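Side-chain contacts in PHO85 cyclin-10 (Saccharomyces cerevisiae, PDB 4KRD), which serves as a cyclin partner of the kinase PHO85, directing it to phosphorylate and negatively regulate glycogen synthase GSY2 and so restrain glycogen accumulation: residues K69-F74 / T111-R116; C95-T100 / F151-E156; V101-T106 / A193-L198; V133-I138 / T170-S175; A140-T145 / E156-V161. One frame throughout, in Å; residues are numbered along the deposited sequence. Where two conformers were deposited one is given.

In the fold
The five contacts join the helices of the cyclin domain that makes up this chain. Helix 99-113 serves contacts 1, 2 and 3. Contacts 1 and 2 lie on opposite sides of the chain centre, their centres 23 Å apart. Contacts 2 and 5 are neighbours, with centres 7 Å apart, and are joined by a hydrogen bond between Arg142 NH1 and His153 O, 2.9 Å apart. Contacts 4 and 5, centres 9 Å apart, both use helix 130-148 and are bridged by a salt bridge in which Glu173 OE2 lies 3.1 Å from Arg142 NE. Contacts 1, 2, 4 and 5 each include a residue near the other protein chain, probably PHO85; contact 3 touches no other chain of the assembly.

Contact 1. Residues K69-F74 / T111-R116; sequences KEYSNF and TLFLTR
Tyr71 and Leu112 mark the nearest backbone approach, their CA atoms still 10.4 Å apart, so long side chains must bridge the distance between 69-74 and 111-116. Tyr71 lies on helix 65-72. In 111-116, helix 99-113 finishes at Phe113 and Leu114 is the first residue to leave helical angles, starting the short strand 114-116.

The Tyr71 ring does the reaching. With CG anti to the backbone N (chi1 -171°), it extends across to helix 99-113 and meets Leu112 and Phe113 with its edge. Tyr71 CE1 lies 4.2 Å from Leu112 CD2 and 4.1 Å from Phe113 CZ. The phenol oxygen comes closer: Tyr71 OH is 3.4 Å from Phe113 CZ and 3.5 Å from Phe113 CE1, in the plane of the Phe113 ring and at its edge. The two aromatic side chains cross at about a right angle. Within 111-116, Leu112 CG rests 3.9 Å above one face of the Phe113 ring, displaced toward its rim.

No hydrogen bond crosses between the segments; the polar end of Tyr71 is anchored instead by a hydrogen bond between OH and Glu132 OE1 of helix 130-148. Met136 of that same helix packs against both Tyr71 and Leu112, so the contact has a third helical wall. Beyond it, backbone bonds of Phe113 with Lys125 and of Thr115 with Gln123 tie the chain to the antiparallel strand 122-124 and its flank. The contact thus brings helix 65-72 against the C-terminal end of helix 99-113, with helix 130-148 alongside, within the helical cyclin fold.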
# COMPACT_ATOMS: atom_id res chain seq x y z
N LYS B 69 5.13 -15.93 21.17
CA LYS B 69 6.57 -15.70 21.16
C LYS B 69 6.92 -14.29 20.70
O LYS B 69 7.76 -13.63 21.30
CB LYS B 69 7.29 -16.75 20.32
CG LYS B 69 8.67 -16.32 19.82
CD LYS B 69 9.62 -15.93 20.95
CE LYS B 69 10.75 -15.06 20.42
NZ LYS B 69 11.60 -14.50 21.51
N GLU B 70 6.30 -13.83 19.62
CA GLU B 70 6.50 -12.44 19.19
C GLU B 70 6.14 -11.46 20.30
O GLU B 70 6.89 -10.53 20.63
CB GLU B 70 5.67 -12.15 17.93
CG GLU B 70 6.03 -13.01 16.73
CD GLU B 70 7.39 -12.67 16.15
OE1 GLU B 70 7.99 -11.66 16.56
OE2 GLU B 70 7.86 -13.42 15.27
N TYR B 71 4.97 -11.67 20.91
CA TYR B 71 4.49 -10.76 21.93
C TYR B 71 5.44 -10.63 23.15
O TYR B 71 5.59 -9.55 23.71
CB TYR B 71 3.08 -11.14 22.37
CG TYR B 71 2.48 -10.08 23.26
CD1 TYR B 71 1.87 -8.95 22.71
CD2 TYR B 71 2.54 -10.19 24.64
CE1 TYR B 71 1.34 -7.97 23.52
CE2 TYR B 71 2.01 -9.22 25.46
CZ TYR B 71 1.41 -8.10 24.90
OH TYR B 71 0.88 -7.13 25.71
N SER B 72 6.08 -11.73 23.55
CA SER B 72 7.02 -11.69 24.68
C SER B 72 8.19 -10.72 24.46
O SER B 72 8.84 -10.30 25.42
CB SER B 72 7.55 -13.09 24.98
OG SER B 72 8.32 -13.59 23.90
N ASN B 73 8.46 -10.36 23.21
CA ASN B 73 9.50 -9.37 22.92
C ASN B 73 9.20 -7.99 23.54
O ASN B 73 10.10 -7.16 23.70
CB ASN B 73 9.73 -9.23 21.40
CG ASN B 73 10.52 -10.39 20.82
OD1 ASN B 73 11.45 -10.90 21.45
ND2 ASN B 73 10.15 -10.83 19.62
N PHE B 74 7.94 -7.73 23.87
CA PHE B 74 7.57 -6.42 24.42
C PHE B 74 7.92 -6.27 25.91
O PHE B 74 8.03 -5.15 26.40
CB PHE B 74 6.09 -6.12 24.22
CG PHE B 74 5.70 -6.00 22.77
CD1 PHE B 74 6.23 -4.99 21.99
CD2 PHE B 74 4.81 -6.89 22.20
CE1 PHE B 74 5.89 -4.88 20.64
CE2 PHE B 74 4.46 -6.80 20.85
CZ PHE B 74 5.00 -5.79 20.07
N THR B 111 -6.39 -2.44 17.85
CA THR B 111 -6.71 -3.66 17.14
C THR B 111 -5.96 -4.87 17.71
O THR B 111 -6.40 -6.02 17.56
CB THR B 111 -6.50 -3.50 15.60
OG1 THR B 111 -7.17 -4.57 14.91
CG2 THR B 111 -5.03 -3.50 15.26
N LEU B 112 -4.84 -4.63 18.37
CA LEU B 112 -4.14 -5.71 19.06
C LEU B 112 -4.93 -6.18 20.30
O LEU B 112 -5.04 -7.39 20.57
CB LEU B 112 -2.73 -5.26 19.46
CG LEU B 112 -1.84 -6.24 20.24
CD1 LEU B 112 -1.79 -7.64 19.60
CD2 LEU B 112 -0.43 -5.68 20.47
N PHE B 113 -5.48 -5.23 21.05
CA PHE B 113 -6.02 -5.58 22.38
C PHE B 113 -7.54 -5.72 22.45
O PHE B 113 -8.06 -6.31 23.39
CB PHE B 113 -5.52 -4.58 23.44
CG PHE B 113 -4.05 -4.70 23.73
CD1 PHE B 113 -3.57 -5.74 24.50
CD2 PHE B 113 -3.14 -3.79 23.20
CE1 PHE B 113 -2.21 -5.87 24.75
CE2 PHE B 113 -1.78 -3.92 23.46
CZ PHE B 113 -1.32 -4.97 24.23
N LEU B 114 -8.24 -5.18 21.46
CA LEU B 114 -9.70 -5.13 21.49
C LEU B 114 -10.36 -5.76 20.27
O LEU B 114 -9.87 -5.62 19.14
CB LEU B 114 -10.19 -3.67 21.57
CG LEU B 114 -9.79 -2.85 22.80
CD1 LEU B 114 -9.97 -1.35 22.53
CD2 LEU B 114 -10.59 -3.28 24.02
N THR B 115 -11.48 -6.44 20.50
CA THR B 115 -12.39 -6.79 19.43
C THR B 115 -13.83 -6.50 19.89
O THR B 115 -14.04 -5.88 20.94
CB THR B 115 -12.23 -8.28 19.04
OG1 THR B 115 -13.01 -8.57 17.87
CG2 THR B 115 -12.69 -9.18 20.18
N ARG B 116 -14.82 -6.90 19.09
CA ARG B 116 -16.22 -6.86 19.50
C ARG B 116 -16.81 -8.23 19.33
O ARG B 116 -16.49 -8.93 18.38
CB ARG B 116 -17.03 -5.89 18.67
CG ARG B 116 -16.70 -4.44 18.87
CD ARG B 116 -17.68 -3.57 18.11
NE ARG B 116 -17.29 -2.17 18.18
CZ ARG B 116 -17.56 -1.39 19.23
NH1 ARG B 116 -18.22 -1.89 20.27
NH2 ARG B 116 -17.18 -0.12 19.23

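Contact 2. Residues C95-T100 / F151-E156; sequences CEYQPT and FVHSHE
His153 turns the CD2-NE2 edge of its imidazole toward Cys95 and Tyr97, and NE2 donates a hydrogen bond to Cys95 O. At 3.3 Å from NE2 to O and an N-H...O angle of 152°, the bond is somewhat long; it uses a carbonyl lone pair, and the oxygen lies near the imidazole plane. Beside it, Cys95 CB is 3.6 Å from His153 NE2, while Cys95 SG approaches the imidazole obliquely, 4.4 Å from its centroid. The Tyr97 and His153 rings form an oblique pair, with centroids 5.3 Å apart and planes at 65°.

In the next shell, Cys95 CB also sits 3.2 Å above one face of the Tyr97 ring, toward its rim, which probably limits the turning of that ring. Tyr157 meets the imidazole with its own ring, and Thr145 of helix 130-148 supports Tyr97. Ser154, following His153, is the N-cap of helix 155-162, its OG hydrogen-bonded to Tyr157 N.

The acceptor carbonyl closes helix 84-95, since Glu96 departs from it with positive phi. The contact thus pins the turn joining helices 84-95 and 99-113 to the connection between helices 130-148 and 155-162.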
# COMPACT_ATOMS: atom_id res chain seq x y z
N CYS B 95 11.22 13.92 16.54
CA CYS B 95 10.73 13.45 15.24
C CYS B 95 9.75 14.38 14.55
O CYS B 95 9.65 14.37 13.33
CB CYS B 95 10.09 12.07 15.37
SG CYS B 95 11.21 10.81 15.88
N GLU B 96 9.02 15.17 15.32
CA GLU B 96 8.08 16.13 14.74
C GLU B 96 7.10 15.49 13.74
O GLU B 96 7.02 15.89 12.58
CB GLU B 96 8.83 17.31 14.11
CG GLU B 96 9.60 18.15 15.13
CD GLU B 96 10.46 19.23 14.48
OE1 GLU B 96 10.22 19.57 13.30
OE2 GLU B 96 11.38 19.74 15.15
N TYR B 97 6.35 14.51 14.22
CA TYR B 97 5.36 13.84 13.38
C TYR B 97 4.03 14.57 13.36
O TYR B 97 3.73 15.35 14.27
CB TYR B 97 5.13 12.40 13.87
CG TYR B 97 6.32 11.49 13.68
CD1 TYR B 97 6.93 11.37 12.44
CD2 TYR B 97 6.82 10.74 14.73
CE1 TYR B 97 8.02 10.53 12.25
CE2 TYR B 97 7.90 9.89 14.56
CZ TYR B 97 8.49 9.80 13.32
OH TYR B 97 9.57 8.96 13.15
N GLN B 98 3.25 14.30 12.33
CA GLN B 98 1.86 14.75 12.21
C GLN B 98 1.00 13.99 13.18
O GLN B 98 1.36 12.90 13.60
CB GLN B 98 1.35 14.46 10.80
CG GLN B 98 1.94 15.36 9.74
CD GLN B 98 1.36 16.76 9.80
OE1 GLN B 98 2.00 17.68 10.31
NE2 GLN B 98 0.15 16.92 9.29
N PRO B 99 -0.17 14.55 13.52
CA PRO B 99 -1.08 13.87 14.45
C PRO B 99 -1.53 12.51 13.92
O PRO B 99 -1.82 11.62 14.71
CB PRO B 99 -2.28 14.82 14.53
CG PRO B 99 -1.73 16.16 14.17
CD PRO B 99 -0.66 15.88 13.14
N THR B 100 -1.59 12.37 12.59
CA THR B 100 -1.98 11.12 11.95
C THR B 100 -1.13 9.94 12.40
O THR B 100 -1.60 8.80 12.46
CB THR B 100 -1.86 11.24 10.42
OG1 THR B 100 -2.57 12.40 9.99
CG2 THR B 100 -2.43 10.01 9.74
N PHE B 151 8.57 8.97 3.29
CA PHE B 151 9.89 9.08 3.89
C PHE B 151 9.77 8.98 5.41
O PHE B 151 8.96 9.67 6.03
CB PHE B 151 10.58 10.38 3.46
CG PHE B 151 10.86 10.46 1.98
CD1 PHE B 151 11.94 9.79 1.42
CD2 PHE B 151 10.02 11.18 1.14
CE1 PHE B 151 12.20 9.85 0.06
CE2 PHE B 151 10.27 11.24 -0.22
CZ PHE B 151 11.36 10.58 -0.77
N VAL B 152 10.56 8.09 6.00
CA VAL B 152 10.61 7.98 7.44
C VAL B 152 12.04 8.18 7.91
O VAL B 152 12.98 8.06 7.13
CB VAL B 152 10.09 6.61 7.95
CG1 VAL B 152 8.63 6.44 7.57
CG2 VAL B 152 10.95 5.48 7.41
N HIS B 153 12.18 8.50 9.19
CA HIS B 153 13.50 8.60 9.80
C HIS B 153 14.29 7.32 9.62
O HIS B 153 13.73 6.23 9.53
CB HIS B 153 13.36 8.93 11.29
CG HIS B 153 12.73 10.26 11.55
ND1 HIS B 153 13.39 11.45 11.33
CD2 HIS B 153 11.48 10.59 11.97
CE1 HIS B 153 12.58 12.46 11.62
NE2 HIS B 153 11.42 11.96 12.01
N SER B 154 15.61 7.47 9.55
CA SER B 154 16.48 6.32 9.39
C SER B 154 16.34 5.38 10.58
O SER B 154 15.98 5.80 11.68
CB SER B 154 17.94 6.77 9.26
OG SER B 154 18.35 7.44 10.44
N HIS B 155 16.63 4.10 10.36
CA HIS B 155 16.58 3.12 11.43
C HIS B 155 17.54 3.53 12.54
O HIS B 155 17.27 3.32 13.73
CB HIS B 155 16.96 1.75 10.88
CG HIS B 155 16.39 0.61 11.66
ND1 HIS B 155 17.17 -0.24 12.41
CD2 HIS B 155 15.11 0.19 11.82
CE1 HIS B 155 16.40 -1.14 12.99
NE2 HIS B 155 15.15 -0.91 12.65
N GLU B 156 18.67 4.11 12.16
CA GLU B 156 19.67 4.58 13.11
C GLU B 156 19.11 5.71 13.98
O GLU B 156 19.13 5.64 15.20
CB GLU B 156 20.92 5.06 12.37
CG GLU B 156 22.10 5.38 13.27
CD GLU B 156 23.39 5.57 12.47
OE1 GLU B 156 23.29 5.98 11.30
OE2 GLU B 156 24.48 5.31 13.02

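Contact 3. Residues V101-T106 / A193-L198; sequences VYLVAT and AASKLL
Ser195 carries the contact from 193-198, meeting Leu103 and Thr106 of helix 99-113 where the helices come close: the CA atoms of Ser195 and Thr106 are 5.8 Å apart. Along helix 189-203, Ala194 first packs on Leu22, Ile25 and Phe107. Ser195 follows, its CB 3.5 Å from Leu103 O and 3.9 Å from Thr106 CB. Its OG, held between the backbone N and carbonyl carbon (chi1 70°), lies 3.7 Å from Leu103 CD2, yet its hydrogen bond is with Leu192 O. Next, Lys196 carries its amine off to a salt bridge with Glu38, and Leu198 packs on Asp110.

Thr106 meets this serine with carbon, CG2 standing 4.0 Å from Ser195 CB, while its hydroxyl turns back: OG1 donates to Tyr102 O at 2.8 Å, on the opposite face of that carbonyl from Thr106 N. A glycine in place of Thr106 would probably open a gap beside Ser195 CB and leave Tyr102 O without its second donor.

No hydrogen bond links the two segments; each hydroxyl bonds to a carbonyl about one turn earlier in its own helix. The helices therefore meet here by van der Waals contact of Ser195 with Thr106 and Leu103, the Leu103 carbonyl oxygen included.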
# COMPACT_ATOMS: atom_id res chain seq x y z
N VAL B 101 0.13 10.20 12.70
CA VAL B 101 1.04 9.14 13.11
C VAL B 101 0.58 8.49 14.42
O VAL B 101 0.57 7.26 14.56
CB VAL B 101 2.49 9.66 13.20
CG1 VAL B 101 3.40 8.63 13.87
CG2 VAL B 101 2.99 10.01 11.79
N TYR B 102 0.17 9.33 15.37
CA TYR B 102 -0.28 8.85 16.66
C TYR B 102 -1.69 8.27 16.62
O TYR B 102 -2.00 7.34 17.37
CB TYR B 102 -0.11 9.96 17.72
CG TYR B 102 1.33 10.42 17.78
CD1 TYR B 102 2.32 9.57 18.24
CD2 TYR B 102 1.70 11.69 17.35
CE1 TYR B 102 3.62 9.95 18.29
CE2 TYR B 102 3.03 12.10 17.40
CZ TYR B 102 3.98 11.22 17.88
OH TYR B 102 5.31 11.58 17.95
N LEU B 103 -2.54 8.78 15.73
CA LEU B 103 -3.88 8.20 15.57
C LEU B 103 -3.77 6.77 15.05
O LEU B 103 -4.44 5.87 15.54
CB LEU B 103 -4.74 9.04 14.62
CG LEU B 103 -4.91 10.53 14.97
CD1 LEU B 103 -5.64 11.27 13.85
CD2 LEU B 103 -5.61 10.69 16.30
N VAL B 104 -2.91 6.57 14.06
CA VAL B 104 -2.67 5.23 13.53
C VAL B 104 -2.00 4.34 14.60
O VAL B 104 -2.34 3.17 14.75
CB VAL B 104 -1.82 5.25 12.23
CG1 VAL B 104 -1.34 3.85 11.89
CG2 VAL B 104 -2.65 5.83 11.04
N ALA B 105 -1.05 4.91 15.33
CA ALA B 105 -0.41 4.19 16.43
C ALA B 105 -1.44 3.72 17.43
O ALA B 105 -1.37 2.59 17.95
CB ALA B 105 0.64 5.07 17.12
N THR B 106 -2.38 4.60 17.74
CA THR B 106 -3.43 4.26 18.69
C THR B 106 -4.31 3.14 18.15
O THR B 106 -4.66 2.21 18.88
CB THR B 106 -4.30 5.48 19.05
OG1 THR B 106 -3.47 6.53 19.58
CG2 THR B 106 -5.37 5.10 20.10
N ALA B 193 -10.60 7.80 12.68
CA ALA B 193 -11.72 8.18 13.53
C ALA B 193 -11.87 7.23 14.71
O ALA B 193 -12.01 7.68 15.85
CB ALA B 193 -13.01 8.23 12.74
N ALA B 194 -11.85 5.93 14.43
CA ALA B 194 -12.02 4.91 15.45
C ALA B 194 -11.08 5.07 16.64
O ALA B 194 -11.46 4.75 17.77
CB ALA B 194 -11.89 3.51 14.85
N SER B 195 -9.87 5.56 16.39
CA SER B 195 -8.90 5.71 17.48
C SER B 195 -9.47 6.55 18.62
O SER B 195 -9.28 6.24 19.80
CB SER B 195 -7.56 6.27 17.00
OG SER B 195 -7.67 7.64 16.64
N LYS B 196 -10.18 7.62 18.26
CA LYS B 196 -10.81 8.48 19.26
C LYS B 196 -12.16 7.95 19.74
O LYS B 196 -12.50 8.05 20.92
CB LYS B 196 -10.95 9.92 18.74
CG LYS B 196 -11.50 10.88 19.80
CD LYS B 196 -11.65 12.30 19.28
CE LYS B 196 -12.15 13.23 20.39
NZ LYS B 196 -12.20 14.66 19.97
N LEU B 197 -12.95 7.39 18.83
CA LEU B 197 -14.25 6.85 19.22
C LEU B 197 -14.14 5.65 20.18
O LEU B 197 -14.95 5.50 21.10
CB LEU B 197 -15.09 6.50 17.98
CG LEU B 197 -15.27 7.66 16.98
CD1 LEU B 197 -16.08 7.22 15.76
CD2 LEU B 197 -15.90 8.88 17.63
N LEU B 198 -13.13 4.79 19.98
CA LEU B 198 -12.93 3.66 20.89
C LEU B 198 -12.47 4.11 22.28
O LEU B 198 -12.82 3.49 23.29
CB LEU B 198 -11.94 2.64 20.31
CG LEU B 198 -12.38 1.92 19.03
CD1 LEU B 198 -11.19 1.25 18.34
CD2 LEU B 198 -13.48 0.91 19.33

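Contact 4. Residues V133-I138 / T170-S175; sequences VHRMII and TKLEVS
Leu172 lays its two methyl groups against the aliphatic part of Arg135, the side chains crossing at about a right angle. The pair joins helices 130-148 and 166-180 of the cyclin fold, which approach to 7.2 Å between the CA atoms of Arg135 and Leu172.

The evidence for a carbon-to-carbon contact is in the branches. Leu172 CD1 lies 3.8 Å from Arg135 CB and 4.0 Å from Arg135 CG, and Leu172 CD2 spans the stem, 4.1 Å from Arg135 CB and 4.2 Å from Arg135 CD. Arg135 presents this length because its chain is extended from CG to NE (chi2 -177°, chi3 176°), which carries the guanidinium group beyond the leucine to a hydrogen bond between NH1 and Asn73 O. The charged end therefore ties helix 130-148 to the residues after helix 65-72, while the stem serves as apolar cover.

One turn on, Ile138 adds the second half of the seat for Leu172. Its CG2 branch, anti to the backbone N, comes 4.2 Å from the same Leu172 CD1, and its side chain also touches Phe87 of helix 84-95 and Cys162 of helix 155-162.

No hydrogen bond runs between 133-138 and 170-175. On helix 166-180, Glu173 takes no part here; its OE2 forms salt bridges with Lys146 and Arg142, and its OE1 a hydrogen bond with the backbone of the other protein chain, probably PHO85. Ser175 OG hydrogen-bonds to Asn73 ND2, a second tie to the same asparagine. Leu172 CD1 also approaches the backbone itself, lying 3.9 Å from Arg135 O.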
# COMPACT_ATOMS: atom_id res chain seq x y z
N VAL B 133 4.59 -1.72 28.09
CA VAL B 133 4.17 -0.44 27.51
C VAL B 133 5.26 0.31 26.73
O VAL B 133 5.01 0.82 25.63
CB VAL B 133 3.55 0.49 28.56
CG1 VAL B 133 3.41 1.90 27.99
CG2 VAL B 133 2.20 -0.07 29.03
N HIS B 134 6.46 0.39 27.30
CA HIS B 134 7.54 1.17 26.69
C HIS B 134 7.90 0.67 25.28
O HIS B 134 8.00 1.45 24.33
CB HIS B 134 8.76 1.13 27.61
CG HIS B 134 9.88 2.03 27.18
ND1 HIS B 134 11.04 1.56 26.62
CD2 HIS B 134 10.00 3.38 27.22
CE1 HIS B 134 11.84 2.57 26.34
NE2 HIS B 134 11.23 3.69 26.69
N ARG B 135 8.09 -0.64 25.16
CA ARG B 135 8.46 -1.23 23.88
C ARG B 135 7.29 -1.25 22.91
O ARG B 135 7.49 -1.21 21.69
CB ARG B 135 9.02 -2.64 24.08
CG ARG B 135 10.41 -2.66 24.72
CD ARG B 135 10.94 -4.08 24.84
NE ARG B 135 12.30 -4.11 25.36
CZ ARG B 135 13.04 -5.21 25.47
NH1 ARG B 135 12.55 -6.38 25.08
NH2 ARG B 135 14.27 -5.13 25.95
N MET B 136 6.07 -1.32 23.44
CA MET B 136 4.86 -1.25 22.61
C MET B 136 4.73 0.11 21.93
O MET B 136 4.34 0.20 20.77
CB MET B 136 3.62 -1.54 23.46
CG MET B 136 2.31 -1.53 22.68
SD MET B 136 2.18 -2.84 21.43
CE MET B 136 2.27 -4.30 22.47
N ILE B 137 5.02 1.17 22.67
CA ILE B 137 5.00 2.53 22.13
C ILE B 137 6.00 2.69 20.99
O ILE B 137 5.67 3.22 19.94
CB ILE B 137 5.30 3.57 23.24
CG1 ILE B 137 4.09 3.70 24.16
CG2 ILE B 137 5.65 4.91 22.64
CD1 ILE B 137 4.38 4.44 25.46
N ILE B 138 7.22 2.23 21.22
CA ILE B 138 8.25 2.22 20.20
C ILE B 138 7.76 1.56 18.90
O ILE B 138 7.84 2.15 17.82
CB ILE B 138 9.50 1.51 20.72
CG1 ILE B 138 10.12 2.32 21.87
CG2 ILE B 138 10.53 1.33 19.62
CD1 ILE B 138 11.38 1.69 22.41
N THR B 170 14.21 -3.48 15.08
CA THR B 170 13.75 -4.39 14.05
C THR B 170 12.89 -5.50 14.65
O THR B 170 11.84 -5.85 14.11
CB THR B 170 14.93 -4.99 13.28
OG1 THR B 170 15.68 -3.92 12.70
CG2 THR B 170 14.44 -5.95 12.17
N LYS B 171 13.33 -6.05 15.76
CA LYS B 171 12.62 -7.10 16.42
C LYS B 171 11.23 -6.66 16.88
O LYS B 171 10.29 -7.39 16.81
CB LYS B 171 13.44 -7.62 17.58
CG LYS B 171 12.84 -8.76 18.28
CD LYS B 171 13.63 -9.18 19.48
CE LYS B 171 14.81 -10.01 19.09
NZ LYS B 171 15.98 -9.89 20.02
N LEU B 172 11.14 -5.43 17.35
CA LEU B 172 9.88 -4.87 17.81
C LEU B 172 8.91 -4.54 16.66
O LEU B 172 7.72 -4.81 16.77
CB LEU B 172 10.13 -3.64 18.68
CG LEU B 172 10.82 -3.93 20.02
CD1 LEU B 172 11.00 -2.65 20.79
CD2 LEU B 172 10.04 -4.99 20.84
N GLU B 173 9.42 -3.95 15.57
CA GLU B 173 8.58 -3.74 14.38
C GLU B 173 7.90 -5.02 13.94
O GLU B 173 6.70 -5.04 13.67
CB GLU B 173 9.40 -3.26 13.18
CG GLU B 173 10.05 -1.91 13.31
CD GLU B 173 10.90 -1.58 12.08
OE1 GLU B 173 11.58 -2.47 11.56
OE2 GLU B 173 10.89 -0.41 11.66
N VAL B 174 8.68 -6.09 13.82
CA VAL B 174 8.17 -7.34 13.30
C VAL B 174 7.24 -8.02 14.29
O VAL B 174 6.26 -8.63 13.90
CB VAL B 174 9.32 -8.30 12.92
CG1 VAL B 174 8.76 -9.66 12.52
CG2 VAL B 174 10.15 -7.72 11.79
N SER B 175 7.55 -7.92 15.58
CA SER B 175 6.69 -8.52 16.59
C SER B 175 5.29 -7.91 16.55
O SER B 175 4.30 -8.63 16.62
CB SER B 175 7.30 -8.34 17.99
OG SER B 175 8.54 -9.03 18.09

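Contact 5. Residues A140-T145 / E156-V161; sequences AVRLST and EYFSKV
Phe158 has the largest area buried in this contact; Arg142 lies over one face of its ring and Val141 at its edge. The nearest backbones, at Arg142 and Phe158, are 8.1 Å apart between CA atoms.

Arg142 runs across the ring in the opposite sense to the phenylalanine. Its chain bends at chi2 (62°), bringing CD over one face as a CH-pi contact, 4.1 Å from the Phe158 centroid and 17° off the ring normal. Nearer the helix, Arg142 CB is 3.7 Å from Phe158 CE2. The guanidinium goes past the ring instead of stacking on it: although the two planes are only 17° apart, the atom over a guanidinium face is Phe158 CB, 3.9 Å from NH1.

Val141 supplies the remaining carbon. Its CG1 stands near the plane of the ring, 3.9 Å from Phe158 CZ, and Leu169 of helix 166-180 and Tyr97 also touch the phenylalanine.

The charged end of Arg142 is held from outside: NH1 hydrogen-bonds to His153 O, just before helix 155-162, and NE forms a salt bridge with Glu173 OE2. With an alanine at Phe158, the stem of Arg142 would probably lose the surface it lies on, and a gap would open beside Val141 CG1.

Chemically the contact is thus divided: methylene and aromatic groups join the helices, with no hydrogen bond between 140-145 and 156-161, while the Glu173 carboxylate probably balances the charge of the buried guanidinium and the His153 carbonyl takes one of its N-H groups; together they probably limit its rotation.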
# COMPACT_ATOMS: atom_id res chain seq x y z
N ALA B 140 4.61 0.70 17.87
CA ALA B 140 3.40 1.26 17.27
C ALA B 140 3.69 2.57 16.54
O ALA B 140 3.13 2.84 15.47
CB ALA B 140 2.30 1.44 18.32
N VAL B 141 4.57 3.38 17.11
CA VAL B 141 4.95 4.61 16.43
C VAL B 141 5.73 4.29 15.16
O VAL B 141 5.47 4.88 14.13
CB VAL B 141 5.76 5.57 17.32
CG1 VAL B 141 6.35 6.71 16.48
CG2 VAL B 141 4.86 6.12 18.45
N ARG B 142 6.66 3.35 15.23
CA ARG B 142 7.54 3.06 14.10
C ARG B 142 6.76 2.46 12.95
O ARG B 142 6.90 2.87 11.80
CB ARG B 142 8.71 2.15 14.53
CG ARG B 142 9.67 1.77 13.39
CD ARG B 142 10.36 3.00 12.78
NE ARG B 142 11.51 2.62 11.95
CZ ARG B 142 12.20 3.47 11.21
NH1 ARG B 142 11.86 4.75 11.18
NH2 ARG B 142 13.23 3.04 10.49
N LEU B 143 5.89 1.50 13.27
CA LEU B 143 5.07 0.83 12.26
C LEU B 143 4.12 1.84 11.63
O LEU B 143 3.90 1.85 10.42
CB LEU B 143 4.29 -0.32 12.92
CG LEU B 143 4.01 -1.58 12.09
CD1 LEU B 143 5.22 -1.94 11.24
CD2 LEU B 143 3.60 -2.76 12.99
N SER B 144 3.57 2.71 12.47
CA SER B 144 2.66 3.75 12.01
C SER B 144 3.30 4.64 10.94
O SER B 144 2.69 4.90 9.89
CB SER B 144 2.16 4.60 13.18
OG SER B 144 1.46 5.73 12.69
N THR B 145 4.52 5.12 11.20
CA THR B 145 5.20 5.98 10.23
C THR B 145 5.43 5.25 8.90
O THR B 145 5.32 5.86 7.84
CB THR B 145 6.56 6.54 10.74
OG1 THR B 145 7.49 5.47 10.94
CG2 THR B 145 6.37 7.35 12.03
N GLU B 156 18.67 4.11 12.16
CA GLU B 156 19.67 4.58 13.11
C GLU B 156 19.11 5.71 13.98
O GLU B 156 19.13 5.64 15.20
CB GLU B 156 20.92 5.06 12.37
CG GLU B 156 22.10 5.38 13.27
CD GLU B 156 23.39 5.57 12.47
OE1 GLU B 156 23.29 5.98 11.30
OE2 GLU B 156 24.48 5.31 13.02
N TYR B 157 18.61 6.76 13.33
CA TYR B 157 18.03 7.89 14.03
C TYR B 157 16.89 7.51 14.98
O TYR B 157 16.88 7.92 16.15
CB TYR B 157 17.55 8.95 13.04
CG TYR B 157 17.09 10.21 13.73
CD1 TYR B 157 18.01 11.05 14.35
CD2 TYR B 157 15.75 10.55 13.78
CE1 TYR B 157 17.61 12.20 14.99
CE2 TYR B 157 15.34 11.71 14.42
CZ TYR B 157 16.28 12.53 15.02
OH TYR B 157 15.89 13.69 15.67
N PHE B 158 15.93 6.74 14.49
CA PHE B 158 14.81 6.32 15.35
C PHE B 158 15.26 5.50 16.57
O PHE B 158 14.79 5.72 17.69
CB PHE B 158 13.72 5.58 14.56
CG PHE B 158 12.40 5.50 15.28
CD1 PHE B 158 11.51 6.56 15.23
CD2 PHE B 158 12.06 4.38 16.03
CE1 PHE B 158 10.29 6.50 15.91
CE2 PHE B 158 10.84 4.32 16.71
CZ PHE B 158 9.96 5.38 16.65
N SER B 159 16.16 4.54 16.35
CA SER B 159 16.73 3.77 17.45
C SER B 159 17.30 4.67 18.56
O SER B 159 16.97 4.50 19.73
CB SER B 159 17.84 2.86 16.93
OG SER B 159 17.33 1.92 16.01
N LYS B 160 18.14 5.62 18.18
CA LYS B 160 18.76 6.52 19.14
C LYS B 160 17.73 7.36 19.88
O LYS B 160 17.86 7.62 21.07
CB LYS B 160 19.77 7.45 18.46
CG LYS B 160 20.93 6.73 17.81
CD LYS B 160 21.82 7.73 17.06
CE LYS B 160 22.94 7.02 16.30
NZ LYS B 160 23.75 8.01 15.52
N VAL B 161 16.71 7.81 19.16
CA VAL B 161 15.64 8.57 19.80
C VAL B 161 14.96 7.74 20.90
O VAL B 161 14.68 8.25 21.99
CB VAL B 161 14.59 9.03 18.78
CG1 VAL B 161 13.33 9.53 19.49
CG2 VAL B 161 15.17 10.12 17.89